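Local structure of receptor-like protein kinase ANXUR1 (Arabidopsis thaliana, 6FIG) at residues Phe299-Asn304 with Thr313-Ile318; Leu347-Ser352 with Ser362-Leu367. The protein is a malectin-like receptor kinase involved in plant reproduction, whose ectodomain probably takes part in sensing signals at the cell surface. One frame throughout, in Å; residues are numbered along the deposited sequence.

Overall arrangement
Strand 299-303 lies between strands 344-351 and 306-307 in a four-stranded antiparallel sheet of the malectin-like domain. After it the chain turns through strand 306-307 and back, so contact 1 closes a loop between the start of strand 299-303 and the lead into helix 317-321. After helix 317-321 and strand 327-336 the chain reaches strand 344-351, whose strand-free connection to strand 363-372 is closed by contact 2. The two loops follow in series, neither nested nor crossed. The centres of contacts 1 and 2 lie about 7 Å apart, and backbone pairing of Asn300 with Thr350 and Tyr302 with Gln348 joins them. Contact 2 adds packing onto the sheet of strand 278-287; both touch one glycan sugar.

Contact 1: Phe299-Asn304 with Thr313-Ile318; sequences FNIYIN and TPADII. With NAG (2-acetamido-2-deoxy-beta-D-glucopyranose), chain D.
The methyl group of Ala315 sits over one face of the Phe299 ring, in a CH-pi contact with CB 3.8 Å from the ring centroid and 15° off its normal. Phe299 turns CG between its own backbone N and carbonyl carbon (chi1 54°), which brings the ring back over Ala315 although its CB starts out away from the partner segment. Ile317 approaches differently: its CG1 lies at the ring edge, 4.3 Å from CZ. Ile301 reaches the same methyl with its tip, CD1 standing 3.8 Å from Ala315 CB. Beside this apolar group the backbones form a single antiparallel bridge, a hydrogen-bonded pair. Phe299 N-H points at Ala315 O in the carbonyl plane (2.9 Å between N and O, 158° at the hydrogen). The return bond, from Ala315 N to Phe299 O at 2.7 Å, is more bent. Farther along strand 299-303, Tyr302 turns one ring face to C5 of the glycan sugar. Asp316 is the N-cap of helix 317-321, its OD1 accepting from Gly319 N. Two reciprocal backbone hydrogen bonds therefore fix the helix entry to the strand, while the ring next to them meets its partners by apolar packing and one CH-pi contact; Phe286 and Met349 also touch it.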
ATOM      1  N   PHE A 299     -30.347  17.173 -15.563  1.00 21.73           N
ATOM      2  CA  PHE A 299     -29.749  18.486 -15.355  1.00 22.11           C
ATOM      3  C   PHE A 299     -28.770  18.897 -16.423  1.00 22.21           C
ATOM      4  O   PHE A 299     -28.121  18.045 -17.058  1.00 22.00           O
ATOM      5  CB  PHE A 299     -29.116  18.600 -13.958  1.00 22.04           C
ATOM      6  CG  PHE A 299     -28.131  17.522 -13.612  1.00 21.27           C
ATOM      7  CD1 PHE A 299     -28.545  16.295 -13.149  1.00 21.25           C
ATOM      8  CD2 PHE A 299     -26.755  17.796 -13.650  1.00 21.01           C
ATOM      9  CE1 PHE A 299     -27.630  15.322 -12.793  1.00 21.28           C
ATOM     10  CE2 PHE A 299     -25.848  16.824 -13.290  1.00 20.48           C
ATOM     11  CZ  PHE A 299     -26.293  15.584 -12.858  1.00 20.48           C
ATOM     12  N   ASN A 300     -28.654  20.209 -16.592  1.00 22.67           N
ATOM     13  CA  ASN A 300     -27.742  20.811 -17.544  1.00 23.48           C
ATOM     14  C   ASN A 300     -26.426  21.089 -16.854  1.00 23.22           C
ATOM     15  O   ASN A 300     -26.402  21.407 -15.667  1.00 22.97           O
ATOM     16  CB  ASN A 300     -28.318  22.102 -18.103  1.00 24.74           C
ATOM     17  CG  ASN A 300     -29.593  21.886 -18.894  1.00 26.28           C
ATOM     18  OD1 ASN A 300     -29.731  20.904 -19.629  1.00 27.19           O
ATOM     19  ND2 ASN A 300     -30.545  22.786 -18.721  1.00 27.52           N
ATOM     20  N   ILE A 301     -25.336  20.956 -17.605  1.00 22.90           N
ATOM     21  CA  ILE A 301     -23.984  21.190 -17.081  1.00 22.52           C
ATOM     22  C   ILE A 301     -23.288  22.132 -18.039  1.00 22.94           C
ATOM     23  O   ILE A 301     -23.266  21.873 -19.254  1.00 23.55           O
ATOM     24  CB  ILE A 301     -23.169  19.896 -16.982  1.00 21.84           C
ATOM     25  CG1 ILE A 301     -23.881  18.840 -16.120  1.00 21.72           C
ATOM     26  CG2 ILE A 301     -21.771  20.179 -16.426  1.00 21.96           C
ATOM     27  CD1 ILE A 301     -23.126  17.529 -16.013  1.00 21.53           C
ATOM     28  N   TYR A 302     -22.728  23.215 -17.495  1.00 22.75           N
ATOM     29  CA  TYR A 302     -22.014  24.220 -18.282  1.00 24.55           C
ATOM     30  C   TYR A 302     -20.601  24.380 -17.742  1.00 24.51           C
ATOM     31  O   TYR A 302     -20.372  24.288 -16.535  1.00 23.39           O
ATOM     32  CB  TYR A 302     -22.743  25.557 -18.228  1.00 26.62           C
ATOM     33  CG  TYR A 302     -24.212  25.453 -18.532  1.00 27.93           C
ATOM     34  CD1 TYR A 302     -24.661  25.332 -19.838  1.00 29.69           C
ATOM     35  CD2 TYR A 302     -25.158  25.505 -17.508  1.00 28.44           C
ATOM     36  CE1 TYR A 302     -26.019  25.261 -20.120  1.00 30.43           C
ATOM     37  CE2 TYR A 302     -26.513  25.432 -17.777  1.00 29.24           C
ATOM     38  CZ  TYR A 302     -26.939  25.308 -19.075  1.00 30.29           C
ATOM     39  OH  TYR A 302     -28.316  25.244 -19.301  1.00 31.81           O
ATOM     40  N   ILE A 303     -19.648  24.582 -18.656  1.00 24.87           N
ATOM     41  CA  ILE A 303     -18.245  24.780 -18.289  1.00 25.36           C
ATOM     42  C   ILE A 303     -17.800  26.047 -19.018  1.00 26.91           C
ATOM     43  O   ILE A 303     -17.890  26.114 -20.242  1.00 27.89           O
ATOM     44  CB  ILE A 303     -17.359  23.563 -18.670  1.00 24.66           C
ATOM     45  CG1 ILE A 303     -17.742  22.349 -17.820  1.00 24.02           C
ATOM     46  CG2 ILE A 303     -15.878  23.892 -18.459  1.00 24.51           C
ATOM     47  CD1 ILE A 303     -17.124  21.019 -18.218  1.00 23.88           C
ATOM     48  N   ASN A 304     -17.362  27.059 -18.271  1.00 28.56           N
ATOM     49  CA  ASN A 304     -16.974  28.362 -18.832  1.00 31.86           C
ATOM     50  C   ASN A 304     -18.049  28.917 -19.739  1.00 34.04           C
ATOM     51  O   ASN A 304     -17.778  29.342 -20.867  1.00 35.99           O
ATOM     52  CB  ASN A 304     -15.603  28.288 -19.543  1.00 32.82           C
ATOM     53  CG  ASN A 304     -14.464  28.307 -18.566  1.00 33.72           C
ATOM     54  OD1 ASN A 304     -14.659  27.979 -17.415  1.00 35.73           O
ATOM     55  ND2 ASN A 304     -13.258  28.641 -19.025  1.00 34.05           N
ATOM     56  N   THR A 313     -29.738  16.404 -24.628  1.00 32.12           N
ATOM     57  CA  THR A 313     -28.888  15.428 -23.959  1.00 30.84           C
ATOM     58  C   THR A 313     -28.380  15.974 -22.614  1.00 28.32           C
ATOM     59  O   THR A 313     -27.178  16.048 -22.382  1.00 28.84           O
ATOM     60  CB  THR A 313     -27.710  14.999 -24.868  1.00 32.10           C
ATOM     61  OG1 THR A 313     -27.038  16.159 -25.355  1.00 33.66           O
ATOM     62  CG2 THR A 313     -28.229  14.197 -26.071  1.00 34.22           C
ATOM     63  N   PRO A 314     -29.301  16.332 -21.697  1.00 26.90           N
ATOM     64  CA  PRO A 314     -28.871  16.692 -20.341  1.00 25.32           C
ATOM     65  C   PRO A 314     -28.291  15.477 -19.592  1.00 24.01           C
ATOM     66  O   PRO A 314     -28.442  14.339 -20.033  1.00 24.92           O
ATOM     67  CB  PRO A 314     -30.163  17.188 -19.680  1.00 25.88           C
ATOM     68  CG  PRO A 314     -31.235  16.435 -20.385  1.00 26.73           C
ATOM     69  CD  PRO A 314     -30.762  16.221 -21.791  1.00 27.52           C
ATOM     70  N   ALA A 315     -27.649  15.738 -18.469  1.00 22.51           N
ATOM     71  CA  ALA A 315     -27.111  14.703 -17.598  1.00 22.14           C
ATOM     72  C   ALA A 315     -28.250  14.032 -16.853  1.00 22.47           C
ATOM     73  O   ALA A 315     -29.182  14.686 -16.387  1.00 23.10           O
ATOM     74  CB  ALA A 315     -26.150  15.313 -16.606  1.00 21.66           C
ATOM     75  N   ASP A 316     -28.175  12.710 -16.754  1.00 22.15           N
ATOM     76  CA  ASP A 316     -29.113  11.931 -15.945  1.00 22.49           C
ATOM     77  C   ASP A 316     -28.262  10.769 -15.453  1.00 22.01           C
ATOM     78  O   ASP A 316     -27.853   9.932 -16.258  1.00 21.96           O
ATOM     79  CB  ASP A 316     -30.309  11.483 -16.796  1.00 23.54           C
ATOM     80  CG  ASP A 316     -31.314  10.624 -16.030  1.00 24.13           C
ATOM     81  OD1 ASP A 316     -30.959  10.037 -14.958  1.00 24.08           O
ATOM     82  OD2 ASP A 316     -32.457  10.503 -16.535  1.00 25.33           O
ATOM     83  N   ILE A 317     -27.962  10.734 -14.154  1.00 21.34           N
ATOM     84  CA  ILE A 317     -27.026   9.733 -13.636  1.00 21.12           C
ATOM     85  C   ILE A 317     -27.521   8.294 -13.869  1.00 22.35           C
ATOM     86  O   ILE A 317     -26.788   7.460 -14.421  1.00 22.43           O
ATOM     87  CB  ILE A 317     -26.665   9.948 -12.152  1.00 21.54           C
ATOM     88  CG1 ILE A 317     -26.098  11.340 -11.931  1.00 21.51           C
ATOM     89  CG2 ILE A 317     -25.646   8.886 -11.702  1.00 21.60           C
ATOM     90  CD1 ILE A 317     -26.095  11.770 -10.473  1.00 22.65           C
ATOM     91  N   ILE A 318     -28.754   7.997 -13.466  1.00 23.26           N
ATOM     92  CA  ILE A 318     -29.334   6.682 -13.737  1.00 24.72           C
ATOM     93  C   ILE A 318     -29.475   6.436 -15.241  1.00 24.84           C
ATOM     94  O   ILE A 318     -29.289   5.311 -15.714  1.00 25.73           O
ATOM     95  CB  ILE A 318     -30.704   6.492 -13.062  1.00 26.81           C
ATOM     96  CG1 ILE A 318     -30.607   6.624 -11.540  1.00 29.07           C
ATOM     97  CG2 ILE A 318     -31.285   5.127 -13.406  1.00 27.84           C
ATOM     98  CD1 ILE A 318     -29.997   5.454 -10.840  1.00 30.83           C
TER
HETATM   99  C1  NAG D   1     -26.800  28.919 -15.528  1.00 42.16           C
HETATM  100  C2  NAG D   1     -27.864  29.920 -15.931  1.00 45.73           C
HETATM  101  C3  NAG D   1     -27.882  30.127 -17.441  1.00 46.80           C
HETATM  102  C4  NAG D   1     -26.487  30.339 -18.006  1.00 47.31           C
HETATM  103  C5  NAG D   1     -25.586  29.197 -17.561  1.00 43.75           C
HETATM  104  C6  NAG D   1     -24.165  29.222 -18.116  1.00 42.71           C
HETATM  105  C7  NAG D   1     -29.844  29.896 -14.466  1.00 48.56           C
HETATM  106  C8  NAG D   1     -31.118  29.154 -14.148  1.00 48.06           C
HETATM  107  N2  NAG D   1     -29.130  29.367 -15.464  1.00 46.38           N
HETATM  108  O3  NAG D   1     -28.690  31.264 -17.740  1.00 49.15           O
HETATM  109  O4  NAG D   1     -26.548  30.331 -19.435  1.00 51.35           O
HETATM  110  O5  NAG D   1     -25.553  29.254 -16.141  1.00 41.92           O
HETATM  111  O6  NAG D   1     -23.411  30.298 -17.548  1.00 43.28           O
HETATM  112  O7  NAG D   1     -29.508  30.906 -13.853  1.00 49.66           O

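Contact 2: Leu347-Ser352 with Ser362-Leu367; sequences LQMTPS and SSLNGL. With CA (calcium ion), chain H; NAG (2-acetamido-2-deoxy-beta-D-glucopyranose), chain D.
Met349 and Ser362 meet where strand 344-351 packs face to face on strand 363-372, a sheet-on-sheet contact within the beta-sandwich of the malectin-like fold. The touching parts run in nearly opposite directions, 166° apart, but no hydrogen bond links them. Met349 bridges the two strands. Its CB lies against Ser362 CB, and CG, set between the backbone N and carbonyl carbon (chi1 55°), comes within 3.5 Å of Ser362 OG in the conformer described. In that conformer the hydroxyl has its polar partner elsewhere, in Gln256 OE1. Next, SD stands 3.5 Å from Ser363 O, a buried carbonyl oxygen with no hydrogen-bond partner in the model. The chain then bends (chi3 57°), and CE ends 4.1 Å from Leu364 CB, the two side chains crossing at about a right angle.

Leu347 continues the apolar layer. Its CD2 meets CD2 of Leu364 and, at 3.8 Å, CD2 of Leu367, each pair reaching tip to tip. On the outer face of strand 344-351, Gln348 and Thr350 belong to a glycan pocket: Gln348 OE1 lies 2.6 Å from O6 of the sugar, while Thr350 OG1 is hydrogen-bonded to Ser266 O. Across the contact, Asn365, in a classic beta bulge with Gly366 opposite His285, joins Asn192, Val193, Ile249 and Thr252 around a calcium ion, which its backbone O binds at 2.4 Å.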
ATOM      1  N   LEU A 347     -17.732  25.834 -13.288  1.00 24.67           N
ATOM      2  CA  LEU A 347     -18.566  24.664 -13.555  1.00 23.85           C
ATOM      3  C   LEU A 347     -19.940  25.010 -13.014  1.00 24.57           C
ATOM      4  O   LEU A 347     -20.033  25.463 -11.875  1.00 24.41           O
ATOM      5  CB  LEU A 347     -18.012  23.444 -12.860  1.00 22.90           C
ATOM      6  CG  LEU A 347     -18.881  22.198 -12.912  1.00 22.57           C
ATOM      7  CD1 LEU A 347     -19.023  21.682 -14.328  1.00 23.46           C
ATOM      8  CD2 LEU A 347     -18.297  21.117 -12.021  1.00 21.96           C
ATOM      9  N   GLN A 348     -20.991  24.838 -13.823  1.00 24.17           N
ATOM     10  CA  GLN A 348     -22.349  25.196 -13.367  1.00 25.35           C
ATOM     11  C   GLN A 348     -23.309  24.088 -13.692  1.00 24.76           C
ATOM     12  O   GLN A 348     -23.169  23.454 -14.718  1.00 24.70           O
ATOM     13  CB  GLN A 348     -22.823  26.481 -14.014  1.00 26.98           C
ATOM     14  CG  GLN A 348     -21.985  27.681 -13.624  1.00 28.55           C
ATOM     15  CD  GLN A 348     -22.391  28.906 -14.372  1.00 30.85           C
ATOM     16  OE1 GLN A 348     -22.225  28.979 -15.595  1.00 31.91           O
ATOM     17  NE2 GLN A 348     -22.967  29.878 -13.661  1.00 33.58           N
ATOM     18  N   MET A 349     -24.248  23.831 -12.789  1.00 25.10           N
ATOM     19  CA  MET A 349     -25.348  22.924 -13.098  1.00 25.30           C
ATOM     20  C   MET A 349     -26.684  23.460 -12.600  1.00 25.44           C
ATOM     21  O   MET A 349     -26.758  24.188 -11.617  1.00 25.11           O
ATOM     22  CB  MET A 349     -25.082  21.490 -12.624  1.00 26.76           C
ATOM     23  CG  MET A 349     -24.733  21.296 -11.171  1.00 28.10           C
ATOM     24  SD  MET A 349     -24.329  19.555 -10.837  1.00 29.58           S
ATOM     25  CE  MET A 349     -23.016  19.203 -11.942  1.00 28.79           C
ATOM     26  N   THR A 350     -27.739  23.074 -13.319  1.00 24.71           N
ATOM     27  CA  THR A 350     -29.089  23.566 -13.056  1.00 25.80           C
ATOM     28  C   THR A 350     -30.023  22.503 -13.621  1.00 24.91           C
ATOM     29  O   THR A 350     -29.623  21.765 -14.517  1.00 24.23           O
ATOM     30  CB  THR A 350     -29.316  24.962 -13.701  1.00 27.14           C
ATOM     31  OG1 THR A 350     -30.558  25.548 -13.262  1.00 29.32           O
ATOM     32  CG2 THR A 350     -29.323  24.887 -15.226  1.00 27.38           C
ATOM     33  N   PRO A 351     -31.272  22.432 -13.135  1.00 24.97           N
ATOM     34  CA  PRO A 351     -32.120  21.362 -13.667  1.00 24.64           C
ATOM     35  C   PRO A 351     -32.490  21.589 -15.130  1.00 24.95           C
ATOM     36  O   PRO A 351     -32.606  22.730 -15.579  1.00 25.63           O
ATOM     37  CB  PRO A 351     -33.399  21.458 -12.805  1.00 25.76           C
ATOM     38  CG  PRO A 351     -32.995  22.260 -11.616  1.00 26.15           C
ATOM     39  CD  PRO A 351     -31.995  23.224 -12.127  1.00 26.24           C
ATOM     40  N   SER A 352     -32.699  20.482 -15.837  1.00 24.72           N
ATOM     41  CA  SER A 352     -33.238  20.527 -17.186  1.00 25.91           C
ATOM     42  C   SER A 352     -34.749  20.360 -17.087  1.00 26.68           C
ATOM     43  O   SER A 352     -35.258  19.622 -16.233  1.00 26.43           O
ATOM     44  CB  SER A 352     -32.656  19.396 -18.033  1.00 25.13           C
ATOM     45  OG  SER A 352     -33.280  19.334 -19.311  1.00 26.65           O
ATOM     46  N   SER A 362     -30.101  18.839  -9.441  1.00 23.60           N
ATOM     47  CA  SER A 362     -28.827  18.439 -10.035  0.79 23.02           C
ATOM     48  C   SER A 362     -27.926  17.965  -8.906  1.00 22.88           C
ATOM     49  O   SER A 362     -28.150  18.294  -7.748  1.00 23.75           O
ATOM     50  CB  SER A 362     -28.183  19.600 -10.774  0.79 23.07           C
ATOM     51  OG  SER A 362     -27.901  20.677  -9.899  0.79 23.66           O
ATOM     52  N   SER A 363     -26.931  17.161  -9.244  1.00 22.90           N
ATOM     53  CA  SER A 363     -25.993  16.680  -8.221  1.00 22.50           C
ATOM     54  C   SER A 363     -24.652  16.315  -8.828  1.00 21.26           C
ATOM     55  O   SER A 363     -24.527  16.108 -10.033  1.00 21.18           O
ATOM     56  CB  SER A 363     -26.561  15.502  -7.426  1.00 23.34           C
ATOM     57  OG  SER A 363     -26.653  14.329  -8.224  1.00 24.46           O
ATOM     58  N   LEU A 364     -23.662  16.246  -7.948  1.00 20.79           N
ATOM     59  CA  LEU A 364     -22.306  15.913  -8.321  1.00 19.83           C
ATOM     60  C   LEU A 364     -21.643  15.275  -7.092  1.00 19.79           C
ATOM     61  O   LEU A 364     -21.864  15.742  -5.965  1.00 20.12           O
ATOM     62  CB  LEU A 364     -21.558  17.175  -8.744  1.00 20.00           C
ATOM     63  CG  LEU A 364     -20.086  16.992  -9.191  1.00 19.36           C
ATOM     64  CD1 LEU A 364     -19.990  16.157 -10.450  1.00 19.28           C
ATOM     65  CD2 LEU A 364     -19.459  18.361  -9.396  1.00 19.93           C
ATOM     66  N   ASN A 365     -20.836  14.232  -7.309  1.00 19.60           N
ATOM     67  CA  ASN A 365     -20.201  13.507  -6.180  1.00 19.73           C
ATOM     68  C   ASN A 365     -18.708  13.786  -6.009  1.00 19.99           C
ATOM     69  O   ASN A 365     -18.188  13.697  -4.907  1.00 20.02           O
ATOM     70  CB  ASN A 365     -20.400  12.005  -6.320  1.00 19.90           C
ATOM     71  CG  ASN A 365     -21.872  11.595  -6.409  1.00 20.35           C
ATOM     72  OD1 ASN A 365     -22.556  11.975  -7.372  1.00 20.89           O
ATOM     73  ND2 ASN A 365     -22.357  10.777  -5.446  1.00 21.13           N
ATOM     74  N   GLY A 366     -18.032  14.129  -7.091  1.00 19.99           N
ATOM     75  CA  GLY A 366     -16.594  14.380  -7.048  1.00 19.59           C
ATOM     76  C   GLY A 366     -16.179  15.186  -8.250  1.00 19.60           C
ATOM     77  O   GLY A 366     -16.896  15.229  -9.268  1.00 18.93           O
ATOM     78  N   LEU A 367     -14.994  15.794  -8.166  1.00 18.91           N
ATOM     79  CA  LEU A 367     -14.497  16.606  -9.262  1.00 19.80           C
ATOM     80  C   LEU A 367     -12.989  16.641  -9.276  1.00 19.92           C
ATOM     81  O   LEU A 367     -12.392  16.979  -8.271  1.00 20.65           O
ATOM     82  CB  LEU A 367     -15.018  18.039  -9.153  1.00 20.62           C
ATOM     83  CG  LEU A 367     -14.615  19.038 -10.240  1.00 22.19           C
ATOM     84  CD1 LEU A 367     -15.046  18.620 -11.651  1.00 22.51           C
ATOM     85  CD2 LEU A 367     -15.187  20.394  -9.889  1.00 24.18           C
TER
HETATM   86 CA    CA H 501     -18.765  13.139  -2.702  1.00 30.68          CA
HETATM   87  C1  NAG D   1     -26.800  28.919 -15.528  1.00 42.16           C
HETATM   88  C2  NAG D   1     -27.864  29.920 -15.931  1.00 45.73           C
HETATM   89  C3  NAG D   1     -27.882  30.127 -17.441  1.00 46.80           C
HETATM   90  C4  NAG D   1     -26.487  30.339 -18.006  1.00 47.31           C
HETATM   91  C5  NAG D   1     -25.586  29.197 -17.561  1.00 43.75           C
HETATM   92  C6  NAG D   1     -24.165  29.222 -18.116  1.00 42.71           C
HETATM   93  C7  NAG D   1     -29.844  29.896 -14.466  1.00 48.56           C
HETATM   94  C8  NAG D   1     -31.118  29.154 -14.148  1.00 48.06           C
HETATM   95  N2  NAG D   1     -29.130  29.367 -15.464  1.00 46.38           N
HETATM   96  O3  NAG D   1     -28.690  31.264 -17.740  1.00 49.15           O
HETATM   97  O4  NAG D   1     -26.548  30.331 -19.435  1.00 51.35           O
HETATM   98  O5  NAG D   1     -25.553  29.254 -16.141  1.00 41.92           O
HETATM   99  O6  NAG D   1     -23.411  30.298 -17.548  1.00 43.28           O
HETATM  100  O7  NAG D   1     -29.508  30.906 -13.853  1.00 49.66           O